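Local coordinates for AB hydrolase-1 domain-containing protein (Parabacteroides distasonis, PDB 4Q34) that is uncharacterised but, as a putative esterase with the alpha/beta hydrolase fold, probably hydrolyses ester bonds in a substrate not yet identified, at residues S13-G17 / A162-K166; D32-Y38 / Y84-R90. One frame throughout, in Å; residues are numbered along the deposited sequence.

Interaction 1 of 2, residues S13-G17 / A162-K166; sequences SFAVG and ALFDK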
ATOM      1  N   SER A  13       8.416  -3.184   6.283  1.00 17.22           N
ATOM      2  CA  SER A  13       8.156  -3.058   4.857  1.00 16.10           C
ATOM      3  C   SER A  13       9.436  -2.634   4.145  1.00 17.52           C
ATOM      4  O   SER A  13      10.375  -2.092   4.738  1.00 17.45           O
ATOM      5  CB  SER A  13       7.077  -2.029   4.602  1.00 16.23           C
ATOM      6  OG  SER A  13       7.467  -0.724   5.052  1.00 17.39           O
ATOM      7  N   PHE A  14       9.463  -2.902   2.862  1.00 15.88           N
ATOM      8  CA  PHE A  14      10.630  -2.538   2.032  1.00 15.92           C
ATOM      9  C   PHE A  14      10.263  -2.596   0.585  1.00 17.74           C
ATOM     10  O   PHE A  14       9.295  -3.250   0.227  1.00 16.88           O
ATOM     11  CB  PHE A  14      11.835  -3.468   2.316  1.00 17.14           C
ATOM     12  CG  PHE A  14      11.539  -4.952   2.183  1.00 16.93           C
ATOM     13  CD1 PHE A  14      11.709  -5.614   0.965  1.00 17.50           C
ATOM     14  CD2 PHE A  14      11.125  -5.696   3.278  1.00 18.44           C
ATOM     15  CE1 PHE A  14      11.500  -6.970   0.832  1.00 18.92           C
ATOM     16  CE2 PHE A  14      10.902  -7.056   3.155  1.00 19.21           C
ATOM     17  CZ  PHE A  14      11.064  -7.703   1.924  1.00 18.66           C
ATOM     18  N   ALA A  15      11.051  -1.914  -0.248  1.00 16.33           N
ATOM     19  CA  ALA A  15      10.982  -2.082  -1.677  1.00 17.15           C
ATOM     20  C   ALA A  15      11.974  -3.178  -2.062  1.00 18.31           C
ATOM     21  O   ALA A  15      13.010  -3.338  -1.411  1.00 18.55           O
ATOM     22  CB  ALA A  15      11.361  -0.805  -2.407  1.00 16.91           C
ATOM     23  N   VAL A  16      11.652  -3.934  -3.110  1.00 16.89           N
ATOM     24  CA  VAL A  16      12.527  -5.026  -3.535  1.00 17.98           C
ATOM     25  C   VAL A  16      12.570  -5.086  -5.034  1.00 18.00           C
ATOM     26  O   VAL A  16      11.553  -4.874  -5.703  1.00 17.64           O
ATOM     27  CB  VAL A  16      12.104  -6.395  -2.925  1.00 17.67           C
ATOM     28  CG1 VAL A  16      10.759  -6.888  -3.475  1.00 15.89           C
ATOM     29  CG2 VAL A  16      13.194  -7.461  -3.061  1.00 20.52           C
ATOM     30  N   GLY A  17      13.755  -5.388  -5.576  1.00 17.89           N
ATOM     31  CA  GLY A  17      13.927  -5.421  -7.011  1.00 18.94           C
ATOM     32  C   GLY A  17      13.880  -4.034  -7.650  1.00 20.24           C
ATOM     33  O   GLY A  17      14.140  -3.008  -7.012  1.00 20.58           O
ATOM     34  N   ALA A 162      13.571 -11.461  -6.939  1.00 17.46           N
ATOM     35  CA  ALA A 162      14.452 -10.689  -6.052  1.00 19.13           C
ATOM     36  C   ALA A 162      13.985 -10.854  -4.600  1.00 19.51           C
ATOM     37  O   ALA A 162      14.802 -11.005  -3.691  1.00 19.15           O
ATOM     38  CB  ALA A 162      14.482  -9.220  -6.451  1.00 20.01           C
ATOM     39  N   LEU A 163      12.679 -10.939  -4.408  1.00 16.46           N
ATOM     40  CA  LEU A 163      12.146 -11.141  -3.070  1.00 16.81           C
ATOM     41  C   LEU A 163      12.473 -12.524  -2.524  1.00 17.69           C
ATOM     42  O   LEU A 163      12.924 -12.643  -1.389  1.00 18.91           O
ATOM     43  CB  LEU A 163      10.629 -10.974  -3.077  1.00 16.42           C
ATOM     44  CG  LEU A 163       9.913 -11.242  -1.752  1.00 17.70           C
ATOM     45  CD1 LEU A 163      10.516 -10.413  -0.614  1.00 18.89           C
ATOM     46  CD2 LEU A 163       8.401 -10.971  -1.946  1.00 17.74           C
ATOM     47  N   PHE A 164      12.229 -13.576  -3.320  1.00 16.97           N
ATOM     48  CA  PHE A 164      12.570 -14.925  -2.905  1.00 17.75           C
ATOM     49  C   PHE A 164      14.066 -15.079  -2.686  1.00 18.94           C
ATOM     50  O   PHE A 164      14.498 -15.750  -1.777  1.00 19.94           O
ATOM     51  CB  PHE A 164      12.061 -15.963  -3.893  1.00 17.55           C
ATOM     52  CG  PHE A 164      10.612 -16.296  -3.692  1.00 16.40           C
ATOM     53  CD1 PHE A 164      10.220 -17.121  -2.656  1.00 18.24           C
ATOM     54  CD2 PHE A 164       9.647 -15.745  -4.488  1.00 16.67           C
ATOM     55  CE1 PHE A 164       8.886 -17.407  -2.425  1.00 18.27           C
ATOM     56  CE2 PHE A 164       8.312 -16.062  -4.301  1.00 17.43           C
ATOM     57  CZ  PHE A 164       7.937 -16.876  -3.250  1.00 15.78           C
ATOM     58  N   ASP A 165      14.864 -14.446  -3.519  1.00 17.98           N
ATOM     59  CA  ASP A 165      16.309 -14.499  -3.289  1.00 20.61           C
ATOM     60  C   ASP A 165      16.718 -13.886  -1.965  1.00 20.63           C
ATOM     61  O   ASP A 165      17.664 -14.366  -1.303  1.00 21.81           O
ATOM     62  CB  ASP A 165      17.029 -13.825  -4.442  1.00 22.60           C
ATOM     63  CG  ASP A 165      17.065 -14.695  -5.709  1.00 25.27           C
ATOM     64  OD1 ASP A 165      16.664 -15.889  -5.672  1.00 23.66           O
ATOM     65  OD2 ASP A 165      17.517 -14.152  -6.742  1.00 24.58           O
ATOM     66  N   LYS A 166      16.048 -12.825  -1.584  1.00 17.83           N
ATOM     67  CA  LYS A 166      16.323 -12.109  -0.355  1.00 21.02           C
ATOM     68  C   LYS A 166      15.927 -12.899   0.894  1.00 21.98           C
ATOM     69  O   LYS A 166      16.707 -12.983   1.836  1.00 22.71           O
ATOM     70  CB  LYS A 166      15.601 -10.765  -0.348  1.00 20.26           C
ATOM     71  CG  LYS A 166      15.766  -9.888   0.883  1.00 22.25           C
ATOM     72  CD  LYS A 166      14.920  -8.620   0.774  1.00 24.10           C
ATOM     73  CE  LYS A 166      14.905  -7.843   2.076  1.00 31.65           C
ATOM     74  NZ  LYS A 166      16.268  -7.322   2.418  1.00 33.08           N
TER

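Interaction 2 of 2, residues D32-Y38 / Y84-R90; sequences DHAYVFY and YLVDQPR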
ATOM      1  N   ASP A  32      10.083   0.502 -10.823  1.00 17.13           N
ATOM      2  CA  ASP A  32       9.787  -0.893 -11.161  1.00 17.19           C
ATOM      3  C   ASP A  32      10.077  -1.966 -10.057  1.00 17.56           C
ATOM      4  O   ASP A  32      10.084  -3.157 -10.329  1.00 17.09           O
ATOM      5  CB  ASP A  32      10.410  -1.290 -12.520  1.00 17.80           C
ATOM      6  CG  ASP A  32       9.625  -0.723 -13.724  1.00 19.39           C
ATOM      7  OD1 ASP A  32       8.519  -0.126 -13.541  1.00 18.59           O
ATOM      8  OD2 ASP A  32      10.144  -0.876 -14.861  1.00 18.59           O
ATOM      9  N   HIS A  33      10.275  -1.519  -8.820  1.00 16.14           N
ATOM     10  CA  HIS A  33      10.394  -2.399  -7.649  1.00 15.72           C
ATOM     11  C   HIS A  33       9.005  -2.860  -7.272  1.00 15.78           C
ATOM     12  O   HIS A  33       7.980  -2.270  -7.684  1.00 16.94           O
ATOM     13  CB  HIS A  33      10.996  -1.624  -6.476  1.00 15.48           C
ATOM     14  CG  HIS A  33      10.330  -0.297  -6.271  1.00 16.89           C
ATOM     15  ND1 HIS A  33      10.693   0.821  -6.990  1.00 16.38           N
ATOM     16  CD2 HIS A  33       9.250   0.071  -5.528  1.00 16.69           C
ATOM     17  CE1 HIS A  33       9.895   1.825  -6.667  1.00 17.32           C
ATOM     18  NE2 HIS A  33       9.016   1.396  -5.780  1.00 16.68           N
ATOM     19  N   ALA A  34       8.942  -3.888  -6.443  1.00 16.27           N
ATOM     20  CA  ALA A  34       7.709  -4.232  -5.733  1.00 16.47           C
ATOM     21  C   ALA A  34       7.788  -3.595  -4.358  1.00 16.68           C
ATOM     22  O   ALA A  34       8.910  -3.309  -3.859  1.00 16.37           O
ATOM     23  CB  ALA A  34       7.580  -5.748  -5.589  1.00 16.81           C
ATOM     24  N   TYR A  35       6.622  -3.445  -3.716  1.00 14.88           N
ATOM     25  CA  TYR A  35       6.535  -3.045  -2.332  1.00 14.91           C
ATOM     26  C   TYR A  35       6.077  -4.252  -1.521  1.00 15.50           C
ATOM     27  O   TYR A  35       5.205  -4.982  -1.956  1.00 16.92           O
ATOM     28  CB  TYR A  35       5.568  -1.894  -2.121  1.00 15.90           C
ATOM     29  CG  TYR A  35       5.153  -1.687  -0.670  1.00 15.15           C
ATOM     30  CD1 TYR A  35       4.048  -2.323  -0.169  1.00 15.71           C
ATOM     31  CD2 TYR A  35       5.853  -0.842   0.172  1.00 15.99           C
ATOM     32  CE1 TYR A  35       3.629  -2.131   1.146  1.00 17.03           C
ATOM     33  CE2 TYR A  35       5.459  -0.638   1.496  1.00 16.31           C
ATOM     34  CZ  TYR A  35       4.329  -1.284   1.977  1.00 19.24           C
ATOM     35  OH  TYR A  35       3.910  -1.118   3.278  1.00 18.79           O
ATOM     36  N   VAL A  36       6.696  -4.464  -0.370  1.00 15.64           N
ATOM     37  CA  VAL A  36       6.418  -5.633   0.461  1.00 17.41           C
ATOM     38  C   VAL A  36       6.146  -5.217   1.908  1.00 17.36           C
ATOM     39  O   VAL A  36       6.891  -4.433   2.488  1.00 16.78           O
ATOM     40  CB  VAL A  36       7.648  -6.578   0.443  1.00 17.02           C
ATOM     41  CG1 VAL A  36       7.372  -7.821   1.294  1.00 18.87           C
ATOM     42  CG2 VAL A  36       8.007  -6.917  -0.984  1.00 18.09           C
ATOM     43  N   PHE A  37       5.087  -5.760   2.503  1.00 15.59           N
ATOM     44  CA  PHE A  37       4.881  -5.623   3.945  1.00 16.99           C
ATOM     45  C   PHE A  37       4.906  -7.034   4.505  1.00 16.73           C
ATOM     46  O   PHE A  37       4.266  -7.927   3.945  1.00 16.02           O
ATOM     47  CB  PHE A  37       3.532  -4.962   4.241  1.00 18.36           C
ATOM     48  CG  PHE A  37       3.235  -4.844   5.704  1.00 16.93           C
ATOM     49  CD1 PHE A  37       3.729  -3.805   6.466  1.00 20.53           C
ATOM     50  CD2 PHE A  37       2.404  -5.779   6.321  1.00 18.85           C
ATOM     51  CE1 PHE A  37       3.439  -3.709   7.840  1.00 21.76           C
ATOM     52  CE2 PHE A  37       2.106  -5.677   7.681  1.00 19.38           C
ATOM     53  CZ  PHE A  37       2.613  -4.642   8.435  1.00 19.30           C
ATOM     54  N   TYR A  38       5.626  -7.251   5.607  1.00 16.64           N
ATOM     55  CA  TYR A  38       5.792  -8.588   6.123  1.00 16.55           C
ATOM     56  C   TYR A  38       5.569  -8.628   7.620  1.00 16.40           C
ATOM     57  O   TYR A  38       5.789  -7.651   8.336  1.00 15.29           O
ATOM     58  CB  TYR A  38       7.180  -9.175   5.775  1.00 18.11           C
ATOM     59  CG  TYR A  38       8.284  -8.593   6.645  1.00 18.59           C
ATOM     60  CD1 TYR A  38       8.901  -7.387   6.306  1.00 21.05           C
ATOM     61  CD2 TYR A  38       8.650  -9.204   7.847  1.00 24.46           C
ATOM     62  CE1 TYR A  38       9.874  -6.825   7.116  1.00 23.51           C
ATOM     63  CE2 TYR A  38       9.619  -8.647   8.655  1.00 24.09           C
ATOM     64  CZ  TYR A  38      10.218  -7.457   8.294  1.00 24.50           C
ATOM     65  OH  TYR A  38      11.195  -6.928   9.114  1.00 25.53           O
ATOM     66  N   TYR A  84       4.377 -12.462   3.739  1.00 15.49           N
ATOM     67  CA  TYR A  84       4.850 -11.369   2.927  1.00 15.90           C
ATOM     68  C   TYR A  84       3.760 -10.996   1.951  1.00 16.05           C
ATOM     69  O   TYR A  84       3.394 -11.781   1.089  1.00 18.54           O
ATOM     70  CB  TYR A  84       6.131 -11.764   2.167  1.00 16.40           C
ATOM     71  CG  TYR A  84       7.311 -11.919   3.048  1.00 16.31           C
ATOM     72  CD1 TYR A  84       7.429 -13.010   3.878  1.00 17.56           C
ATOM     73  CD2 TYR A  84       8.311 -10.931   3.082  1.00 18.72           C
ATOM     74  CE1 TYR A  84       8.527 -13.130   4.744  1.00 19.50           C
ATOM     75  CE2 TYR A  84       9.405 -11.055   3.925  1.00 17.77           C
ATOM     76  CZ  TYR A  84       9.496 -12.134   4.756  1.00 20.70           C
ATOM     77  OH  TYR A  84      10.591 -12.221   5.578  1.00 20.53           O
ATOM     78  N   LEU A  85       3.195  -9.811   2.114  1.00 15.84           N
ATOM     79  CA  LEU A  85       2.168  -9.298   1.193  0.50 16.03           C
ATOM     80  C   LEU A  85       2.852  -8.339   0.219  1.00 17.53           C
ATOM     81  O   LEU A  85       3.607  -7.462   0.651  1.00 19.99           O
ATOM     82  CB  LEU A  85       1.061  -8.547   1.964  0.50 16.91           C
ATOM     83  CG  LEU A  85      -0.034  -9.317   2.748  0.50 16.45           C
ATOM     84  CD1 LEU A  85      -1.340  -8.551   2.762  0.50 17.92           C
ATOM     85  CD2 LEU A  85      -0.297 -10.721   2.216  0.50 16.67           C
ATOM     86  N   VAL A  86       2.531  -8.435  -1.077  1.00 16.70           N
ATOM     87  CA  VAL A  86       3.274  -7.689  -2.069  1.00 15.40           C
ATOM     88  C   VAL A  86       2.323  -6.848  -2.925  1.00 14.59           C
ATOM     89  O   VAL A  86       1.216  -7.314  -3.266  1.00 16.45           O
ATOM     90  CB  VAL A  86       4.094  -8.672  -2.970  1.00 16.21           C
ATOM     91  CG1 VAL A  86       4.907  -7.892  -4.000  1.00 16.18           C
ATOM     92  CG2 VAL A  86       4.987  -9.606  -2.112  1.00 18.07           C
ATOM     93  N   ASP A  87       2.763  -5.626  -3.267  1.00 14.76           N
ATOM     94  CA  ASP A  87       2.253  -4.873  -4.399  1.00 15.49           C
ATOM     95  C   ASP A  87       3.347  -4.955  -5.484  1.00 16.12           C
ATOM     96  O   ASP A  87       4.488  -4.507  -5.297  1.00 15.79           O
ATOM     97  CB  ASP A  87       2.013  -3.446  -4.053  1.00 15.30           C
ATOM     98  CG  ASP A  87       1.022  -3.274  -2.916  1.00 19.37           C
ATOM     99  OD1 ASP A  87       0.012  -4.003  -2.795  1.00 16.92           O
ATOM    100  OD2 ASP A  87       1.241  -2.313  -2.129  1.00 25.02           O
ATOM    101  N   GLN A  88       3.004  -5.610  -6.582  1.00 16.14           N
ATOM    102  CA  GLN A  88       3.929  -5.886  -7.635  1.00 14.67           C
ATOM    103  C   GLN A  88       4.309  -4.579  -8.299  1.00 13.42           C
ATOM    104  O   GLN A  88       3.641  -3.575  -8.105  1.00 14.42           O
ATOM    105  CB  GLN A  88       3.333  -6.890  -8.637  1.00 15.65           C
ATOM    106  CG  GLN A  88       2.435  -6.253  -9.687  1.00 16.39           C
ATOM    107  CD  GLN A  88       1.642  -7.200 -10.549  1.00 17.12           C
ATOM    108  OE1 GLN A  88       1.742  -8.436 -10.467  1.00 19.20           O
ATOM    109  NE2 GLN A  88       0.815  -6.596 -11.426  1.00 19.31           N
ATOM    110  N   PRO A  89       5.430  -4.576  -9.047  1.00 14.86           N
ATOM    111  CA  PRO A  89       5.850  -3.389  -9.830  1.00 15.98           C
ATOM    112  C   PRO A  89       4.679  -2.719 -10.535  1.00 16.99           C
ATOM    113  O   PRO A  89       3.838  -3.387 -11.140  1.00 16.87           O
ATOM    114  CB  PRO A  89       6.829  -3.982 -10.834  1.00 15.91           C
ATOM    115  CG  PRO A  89       7.433  -5.120 -10.100  1.00 16.38           C
ATOM    116  CD  PRO A  89       6.204  -5.746  -9.461  1.00 15.42           C
ATOM    117  N   ARG A  90       4.682  -1.390 -10.470  1.00 15.51           N
ATOM    118  CA  ARG A  90       3.712  -0.512 -11.148  1.00 17.54           C
ATOM    119  C   ARG A  90       2.301  -0.546 -10.571  1.00 17.92           C
ATOM    120  O   ARG A  90       1.385  -0.089 -11.211  1.00 20.11           O
ATOM    121  CB  ARG A  90       3.664  -0.816 -12.649  1.00 18.04           C
ATOM    122  CG  ARG A  90       5.038  -0.811 -13.276  1.00 19.18           C
ATOM    123  CD  ARG A  90       5.046  -1.343 -14.710  1.00 18.86           C
ATOM    124  NE  ARG A  90       6.402  -1.257 -15.250  1.00 18.89           N
ATOM    125  CZ  ARG A  90       6.806  -1.783 -16.413  1.00 22.03           C
ATOM    126  NH1 ARG A  90       5.950  -2.454 -17.192  1.00 21.18           N
ATOM    127  NH2 ARG A  90       8.071  -1.607 -16.812  1.00 20.12           N
TER
HETATM  128  O   HOH W   1       7.352  -0.194  -9.434  1.00 18.39           O

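Interaction 1 of 2, residues S13-G17 / A162-K166
K166 lays the aliphatic end of its side chain across one face of the F14 ring, with CE 3.9 Å from the ring centroid and only 18° off the ring normal. This is a CH-pi contact, offset toward the CE1–CZ rim, where CE comes to 3.7 Å from CE1. The lysine chain reaches so far because it runs fully extended from CA to CE and bends only at the last torsion (chi4 65°), which turns NZ away from the ring. At 5.1 Å from the centroid, NZ offers at most a weak cation-pi attraction; it also makes a weak hydrogen bond to a glycerol probably from the crystallisation liquor. L163 meets the same ring differently: its CD1 lies in the ring plane and abuts the edge, 3.8 Å from F14 CZ.

Beside the phenylalanine, V16 leans on the helix backbone. With CG2 trans to the backbone N, that methyl rests against the peptide joining A162 to L163, 3.8 Å from L163 N, and its CG1 faces L163 CB. G17 finishes the row, its CA 3.9 Å from A162 CB, with a positive phi (71°) that favours glycine.

Further out, backbone bonds from F14 to V36 and from V16 to A34 hold strand 10-16 on strand 28-41, and L163 also packs on V50 of strand 49-52. Helix 153-167 packs across the face of the sheet that carries F14, V16 and V50, while S13 and A15 bond to the second subunit. No hydrogen bond links the two segments themselves. Strand and helix therefore meet through dispersion between methyls, methylenes and an aromatic ring, a lysine supplying hydrocarbon rather than charge at the border with solvent.

Interaction 2 of 2, residues D32-Y38 / Y84-R90
D32 OD2 is gripped twice, by R90 NH2 at 2.9 Å and by the hydroxyl of T98. R90 NE donates to D32 OD1, also at 2.9 Å and nearly straight at 170°, so the guanidinium takes the carboxylate side-on, one nitrogen to each oxygen. Both nitrogens approach from above the carboxylate plane, the two flat groups being turned 55° apart. The arginine chain, extended from CG to NE (chi3 178°), carries the guanidinium out to D32, and NH1 serves the T150 carbonyl and a salt bridge to E99. Were R90 an alanine, the buried D32 carboxylate would probably lose its charged mate, and E99 this salt-bridge partner. Water 1 accepts from R90 N and lies 2.8 Å from H33 O, to which it can donate.

Beyond this loop the strands pair antiparallel: Y35 with D87 and F37 with L85 each exchange two backbone hydrogen bonds. On the face bearing V36 and V86, Y38 CB sits over the Y84 ring, 3.6 Å from its centroid, and V36 CG1 touches that ring's edge.

This face looks to helix 153-167, where I167 and Y160 meet Y84 and V86; strands 10-16 and 49-52 flank the pair, and Y35 and F37 reach the second subunit.

In the fold
Along the chain the order is 13-17, 32-38, 84-90, 162-166, so interaction 2 is nested within the loop closed by interaction 1. Their centres are about 8 Å apart, and they share one mixed sheet, in which strand 28-41 lies between 10-16 and 83-87. Interaction 2 joins neighbouring strands within that sheet, whereas interaction 1 fastens its outlying strand 10-16 to helix 153-167, whose other residues also pack on Y84, V86 and P89 of interaction 2. The pair illustrates how a sheet and its covering helix are built from segments far apart in sequence. Both also touch the second subunit, placing this antiparallel part of the alpha/beta hydrolase sheet at the dimer interface.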